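Local coordinates for CRP-like protein Clp (Xanthomonas campestris pv. campestris, PDB 3IWZ) that acts as a homodimeric global transcription regulator that activates or represses virulence genes and appears to lose its DNA-binding ability on binding cyclic di-GMP, at residues D23-R29 with D129-I133; G83-E88 with Q140-R144. One frame throughout, in Å; residues are numbered along the deposited sequence.

How the contacts relate
Both contacts use the long helix 130-157, the dimer helix of the CRP fold, and their centres lie 15 Å apart, with nearest atoms about 5 Å from each other. Contact 1 packs the N-terminal helix 24-32 against the first turn of that helix, whereas contact 2, about three turns further on, joins it to the edge strand 85-86 of the beta-barrel domain. The segments alternate along the chain: 23-29, 83-88, 129-133, 140-144. The first is partly open to solvent; the second is buried near the middle of the chain. Together they fasten the nucleotide-binding domain to the helix that also meets the second subunit, which is consistent with coupling between the nucleotide-binding domain and the dimer interface.

Contact 1: D23-R29 with D129-I133; sequences DAGTIER and DAPRI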
loop_
_atom_site.group_PDB
_atom_site.type_symbol
_atom_site.label_atom_id
_atom_site.label_comp_id
_atom_site.label_asym_id
_atom_site.label_seq_id
_atom_site.Cartn_x
_atom_site.Cartn_y
_atom_site.Cartn_z
ATOM N N ASP D 23 -24.355 4.115 -1.350
ATOM C CA ASP D 23 -25.324 5.136 -1.766
ATOM C C ASP D 23 -25.311 6.404 -0.916
ATOM O O ASP D 23 -24.665 6.459 0.131
ATOM C CB ASP D 23 -26.738 4.552 -1.732
ATOM C CG ASP D 23 -27.072 3.921 -0.393
ATOM O OD1 ASP D 23 -26.657 2.764 -0.158
ATOM O OD2 ASP D 23 -27.735 4.583 0.430
ATOM N N ALA D 24 -26.049 7.414 -1.376
ATOM C CA ALA D 24 -26.145 8.693 -0.680
ATOM C C ALA D 24 -26.952 8.548 0.596
ATOM O O ALA D 24 -26.887 9.401 1.478
ATOM C CB ALA D 24 -26.789 9.733 -1.579
ATOM N N GLY D 25 -27.718 7.466 0.686
ATOM C CA GLY D 25 -28.528 7.226 1.868
ATOM C C GLY D 25 -27.678 6.684 3.000
ATOM O O GLY D 25 -27.845 7.061 4.164
ATOM N N THR D 26 -26.761 5.787 2.656
ATOM C CA THR D 26 -25.870 5.205 3.647
ATOM C C THR D 26 -24.909 6.300 4.109
ATOM O O THR D 26 -24.577 6.399 5.294
ATOM C CB THR D 26 -25.056 4.037 3.050
ATOM O OG1 THR D 26 -25.947 3.049 2.516
ATOM C CG2 THR D 26 -24.188 3.398 4.117
ATOM N N ILE D 27 -24.477 7.130 3.163
ATOM C CA ILE D 27 -23.553 8.219 3.456
ATOM C C ILE D 27 -24.122 9.253 4.417
ATOM O O ILE D 27 -23.450 9.654 5.366
ATOM C CB ILE D 27 -23.094 8.935 2.153
ATOM C CG1 ILE D 27 -22.077 8.054 1.421
ATOM C CG2 ILE D 27 -22.505 10.310 2.479
ATOM C CD1 ILE D 27 -21.354 8.747 0.282
ATOM N N GLU D 28 -25.352 9.690 4.164
ATOM C CA GLU D 28 -25.989 10.684 5.024
ATOM C C GLU D 28 -26.187 10.180 6.443
ATOM O O GLU D 28 -25.927 10.906 7.400
ATOM C CB GLU D 28 -27.331 11.126 4.435
ATOM C CG GLU D 28 -27.179 11.810 3.092
ATOM C CD GLU D 28 -26.054 12.833 3.091
ATOM O OE1 GLU D 28 -25.305 12.896 2.088
ATOM O OE2 GLU D 28 -25.922 13.570 4.093
ATOM N N ARG D 29 -26.651 8.944 6.591
ATOM C CA ARG D 29 -26.852 8.400 7.928
ATOM C C ARG D 29 -25.510 8.323 8.628
ATOM O O ARG D 29 -25.410 8.562 9.826
ATOM C CB ARG D 29 -27.479 7.013 7.866
ATOM C CG ARG D 29 -28.921 7.018 7.423
ATOM C CD ARG D 29 -29.572 5.680 7.714
ATOM N NE ARG D 29 -29.067 4.628 6.843
ATOM C CZ ARG D 29 -29.280 4.591 5.533
ATOM N NH1 ARG D 29 -28.790 3.601 4.802
ATOM N NH2 ARG D 29 -29.986 5.549 4.956
ATOM N N ASP D 129 -25.721 -0.769 7.562
ATOM C CA ASP D 129 -24.835 -0.005 6.696
ATOM C C ASP D 129 -23.397 -0.538 6.770
ATOM O O ASP D 129 -22.586 -0.273 5.887
ATOM C CB ASP D 129 -24.880 1.471 7.106
ATOM C CG ASP D 129 -26.268 2.087 6.938
ATOM O OD1 ASP D 129 -26.571 3.087 7.627
ATOM O OD2 ASP D 129 -27.051 1.580 6.110
ATOM N N ALA D 130 -23.095 -1.296 7.821
ATOM C CA ALA D 130 -21.760 -1.857 8.025
ATOM C C ALA D 130 -21.195 -2.519 6.773
ATOM O O ALA D 130 -20.088 -2.203 6.348
ATOM C CB ALA D 130 -21.787 -2.855 9.181
ATOM N N PRO D 131 -21.950 -3.446 6.160
ATOM C CA PRO D 131 -21.456 -4.111 4.948
ATOM C C PRO D 131 -20.998 -3.133 3.863
ATOM O O PRO D 131 -19.890 -3.262 3.338
ATOM C CB PRO D 131 -22.654 -4.949 4.505
ATOM C CG PRO D 131 -23.291 -5.305 5.810
ATOM C CD PRO D 131 -23.257 -3.991 6.558
ATOM N N ARG D 132 -21.847 -2.164 3.527
ATOM C CA ARG D 132 -21.498 -1.179 2.498
ATOM C C ARG D 132 -20.353 -0.265 2.913
ATOM O O ARG D 132 -19.558 0.153 2.077
ATOM C CB ARG D 132 -22.695 -0.301 2.131
ATOM C CG ARG D 132 -23.538 -0.818 0.983
ATOM C CD ARG D 132 -24.659 0.159 0.676
ATOM N NE ARG D 132 -25.551 0.341 1.823
ATOM C CZ ARG D 132 -26.492 -0.527 2.187
ATOM N NH1 ARG D 132 -26.672 -1.644 1.492
ATOM N NH2 ARG D 132 -27.255 -0.278 3.248
ATOM N N ILE D 133 -20.277 0.058 4.199
ATOM C CA ILE D 133 -19.215 0.929 4.675
ATOM C C ILE D 133 -17.868 0.215 4.517
ATOM O O ILE D 133 -16.966 0.691 3.818
ATOM C CB ILE D 133 -19.401 1.290 6.158
ATOM C CG1 ILE D 133 -20.802 1.866 6.405
ATOM C CG2 ILE D 133 -18.333 2.291 6.571
ATOM C CD1 ILE D 133 -21.054 3.213 5.790
#
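The capped start of the N-terminal helix 24-32 meets the first turn of the long dimer helix 130-157 where R29 grips D129 and R132 reaches T26 and D23. The R29 guanidinium takes the carboxylate of D129 side-on: NE donates over 3.0 Å to OD1, which uses its syn lone pair, while NH1 runs nearly straight to OD2 at 174°, also over 3.0 Å. One nitrogen for each oxygen limits rotation of both groups, although their planes stand 44° apart. A bend at chi3 swings the R29 guanidinium back toward D129, and arginine suits the place because NE and an NH can each serve one carboxylate oxygen.

T26 works with two sides. With OG1 beside the backbone N (chi1 -57°), CG2 falls anti to it, and this methyl lies 3.6 Å from I133 CD1 and packs on D129 CB as well, while the hydroxyl faces R132. R132 NE gives OG1 a hydrogen bond of 2.8 Å, the acceptor somewhat tilted from the guanidinium plane, and OG1 in turn donates to D23 OD1. Threonine suits the place because it offers a methyl and a hydroxyl from one carbon.

D23 is the N-cap: its OD2 accepts from T26 N at 2.7 Å and, weakly, from G25 N, while OD1 also makes a salt bridge with R132 NE at 3.3 Å. That oxygen lies well out of the guanidinium plane, so charge alone holds the pair. R132 NH2 makes a weak bond to D129 OD2 and thereby closes the network. The two aspartates probably offset the nearness of the two arginines. In the same turn as R132, P131 packs on P131 of the second subunit, placing an N-capped helix, salt-bridged to the start of the dimer helix, beside the dimer interface of a CRP-type fold.

Contact 2: G83-E88 with Q140-R144; sequences GEFVGE and QLSKR
R144 leaves the helix with CG beside its backbone N (chi1 -64°), and its long chain carries the guanidinium across to F85 O and E84. E84 reaches back through a bend at chi2 (-65°), which brings its carboxylate alongside. R144 NH1 then serves two acceptors: F85 O at 2.7 Å, in the guanidinium plane, and E84 OE1, also at 2.7 Å, approached nearly along its C-O axis. NH2 adds a weak bond to F85 O and a salt bridge to E88 OE1 at 3.4 Å, with the E88 carboxylate perpendicular to the guanidinium. A strand carbonyl and two acids thus share one buried charge, a task that suits arginine with its several N-H groups.

Two waters join in. One accepts from R144 NE and donates to E84 OE1 and Q140 O, tying the side chains to the helix backbone; a second accepts from R144 NH2 and gives a weak bond to E88 OE2. K143 NZ makes a longer salt bridge to E84 OE2, 3.6 Å away, so E84 answers two cations. The side chain of Q140 packs beside E84 and F85, and L141 CD2 packs against E88 OE2 at 3.5 Å. At G83 the backbone has a positive phi (93°), which favours glycine.

Beyond the pair, strand 54-58 hydrogen-bonds to the backbone of G83, E84 and V86, and F80 makes a cation-pi contact with R144. L141, S142 and R144 of helix 130-157 also pack on S142, L141 and L145 of the second subunit, so this part of the helix lies between that subunit and strand 85-86.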
loop_
_atom_site.group_PDB
_atom_site.type_symbol
_atom_site.label_atom_id
_atom_site.label_comp_id
_atom_site.label_asym_id
_atom_site.label_seq_id
_atom_site.Cartn_x
_atom_site.Cartn_y
_atom_site.Cartn_z
ATOM N N GLY D 83 -15.532 11.960 -0.872
ATOM C CA GLY D 83 -15.887 10.557 -0.762
ATOM C C GLY D 83 -14.835 9.655 -0.140
ATOM O O GLY D 83 -15.118 8.507 0.191
ATOM N N GLU D 84 -13.619 10.159 0.025
ATOM C CA GLU D 84 -12.549 9.351 0.583
ATOM C C GLU D 84 -12.511 9.277 2.107
ATOM O O GLU D 84 -12.759 10.264 2.813
ATOM C CB GLU D 84 -11.193 9.853 0.074
ATOM C CG GLU D 84 -10.938 9.597 -1.413
ATOM C CD GLU D 84 -10.857 8.122 -1.743
ATOM O OE1 GLU D 84 -10.061 7.409 -1.098
ATOM O OE2 GLU D 84 -11.589 7.670 -2.642
ATOM N N PHE D 85 -12.221 8.076 2.597
ATOM C CA PHE D 85 -12.075 7.826 4.022
ATOM C C PHE D 85 -10.578 7.911 4.239
ATOM O O PHE D 85 -9.818 7.251 3.541
ATOM C CB PHE D 85 -12.560 6.417 4.387
ATOM C CG PHE D 85 -14.050 6.300 4.505
ATOM C CD1 PHE D 85 -14.699 6.695 5.659
ATOM C CD2 PHE D 85 -14.809 5.841 3.438
ATOM C CE1 PHE D 85 -16.078 6.642 5.749
ATOM C CE2 PHE D 85 -16.191 5.785 3.517
ATOM C CZ PHE D 85 -16.828 6.185 4.671
ATOM N N VAL D 86 -10.144 8.752 5.169
ATOM C CA VAL D 86 -8.720 8.874 5.451
ATOM C C VAL D 86 -8.514 8.720 6.954
ATOM O O VAL D 86 -9.458 8.880 7.732
ATOM C CB VAL D 86 -8.151 10.211 4.911
ATOM C CG1 VAL D 86 -8.183 10.192 3.396
ATOM C CG2 VAL D 86 -8.969 11.383 5.413
ATOM N N GLY D 87 -7.293 8.373 7.350
ATOM C CA GLY D 87 -7.005 8.144 8.759
ATOM C C GLY D 87 -7.760 6.915 9.260
ATOM O O GLY D 87 -8.134 6.811 10.433
ATOM N N GLU D 88 -7.978 5.965 8.361
ATOM C CA GLU D 88 -8.725 4.770 8.709
ATOM C C GLU D 88 -7.927 3.616 9.288
ATOM O O GLU D 88 -8.517 2.672 9.802
ATOM C CB GLU D 88 -9.494 4.265 7.487
ATOM C CG GLU D 88 -8.648 3.514 6.466
ATOM C CD GLU D 88 -7.415 4.285 6.011
ATOM O OE1 GLU D 88 -7.454 5.544 5.917
ATOM O OE2 GLU D 88 -6.405 3.617 5.734
ATOM N N GLN D 140 -11.262 1.521 -1.302
ATOM C CA GLN D 140 -10.272 2.577 -1.189
ATOM C C GLN D 140 -8.918 2.058 -0.746
ATOM O O GLN D 140 -7.892 2.525 -1.229
ATOM C CB GLN D 140 -10.782 3.691 -0.260
ATOM C CG GLN D 140 -12.030 4.372 -0.820
ATOM C CD GLN D 140 -12.569 5.509 0.045
ATOM O OE1 GLN D 140 -13.646 6.049 -0.226
ATOM N NE2 GLN D 140 -11.827 5.877 1.079
ATOM N N LEU D 141 -8.913 1.090 0.166
ATOM C CA LEU D 141 -7.658 0.514 0.620
ATOM C C LEU D 141 -7.008 -0.196 -0.564
ATOM O O LEU D 141 -5.801 -0.093 -0.766
ATOM C CB LEU D 141 -7.894 -0.469 1.780
ATOM C CG LEU D 141 -8.153 0.156 3.172
ATOM C CD1 LEU D 141 -8.507 -0.919 4.195
ATOM C CD2 LEU D 141 -6.912 0.919 3.630
ATOM N N SER D 142 -7.815 -0.877 -1.372
ATOM C CA SER D 142 -7.280 -1.601 -2.520
ATOM C C SER D 142 -6.655 -0.696 -3.575
ATOM O O SER D 142 -5.632 -1.044 -4.167
ATOM C CB SER D 142 -8.361 -2.467 -3.156
ATOM O OG SER D 142 -8.714 -3.537 -2.300
ATOM N N LYS D 143 -7.243 0.472 -3.807
ATOM C CA LYS D 143 -6.678 1.381 -4.810
ATOM C C LYS D 143 -5.341 1.951 -4.352
ATOM O O LYS D 143 -4.404 2.071 -5.139
ATOM C CB LYS D 143 -7.647 2.525 -5.123
ATOM C CG LYS D 143 -8.890 2.095 -5.871
ATOM C CD LYS D 143 -9.895 3.237 -5.991
ATOM C CE LYS D 143 -10.408 3.652 -4.613
ATOM N NZ LYS D 143 -11.421 4.739 -4.715
ATOM N N ARG D 144 -5.255 2.295 -3.073
ATOM C CA ARG D 144 -4.026 2.860 -2.512
ATOM C C ARG D 144 -2.911 1.836 -2.472
ATOM O O ARG D 144 -1.745 2.167 -2.703
ATOM C CB ARG D 144 -4.283 3.397 -1.108
ATOM C CG ARG D 144 -5.258 4.560 -1.089
ATOM C CD ARG D 144 -5.742 4.881 0.316
ATOM N NE ARG D 144 -7.103 5.411 0.263
ATOM C CZ ARG D 144 -7.779 5.893 1.301
ATOM N NH1 ARG D 144 -9.014 6.342 1.119
ATOM N NH2 ARG D 144 -7.225 5.937 2.513
HETATM O O HOH W 1 -8.500 5.425 -2.242
HETATM O O HOH W 2 -4.596 5.397 3.501
#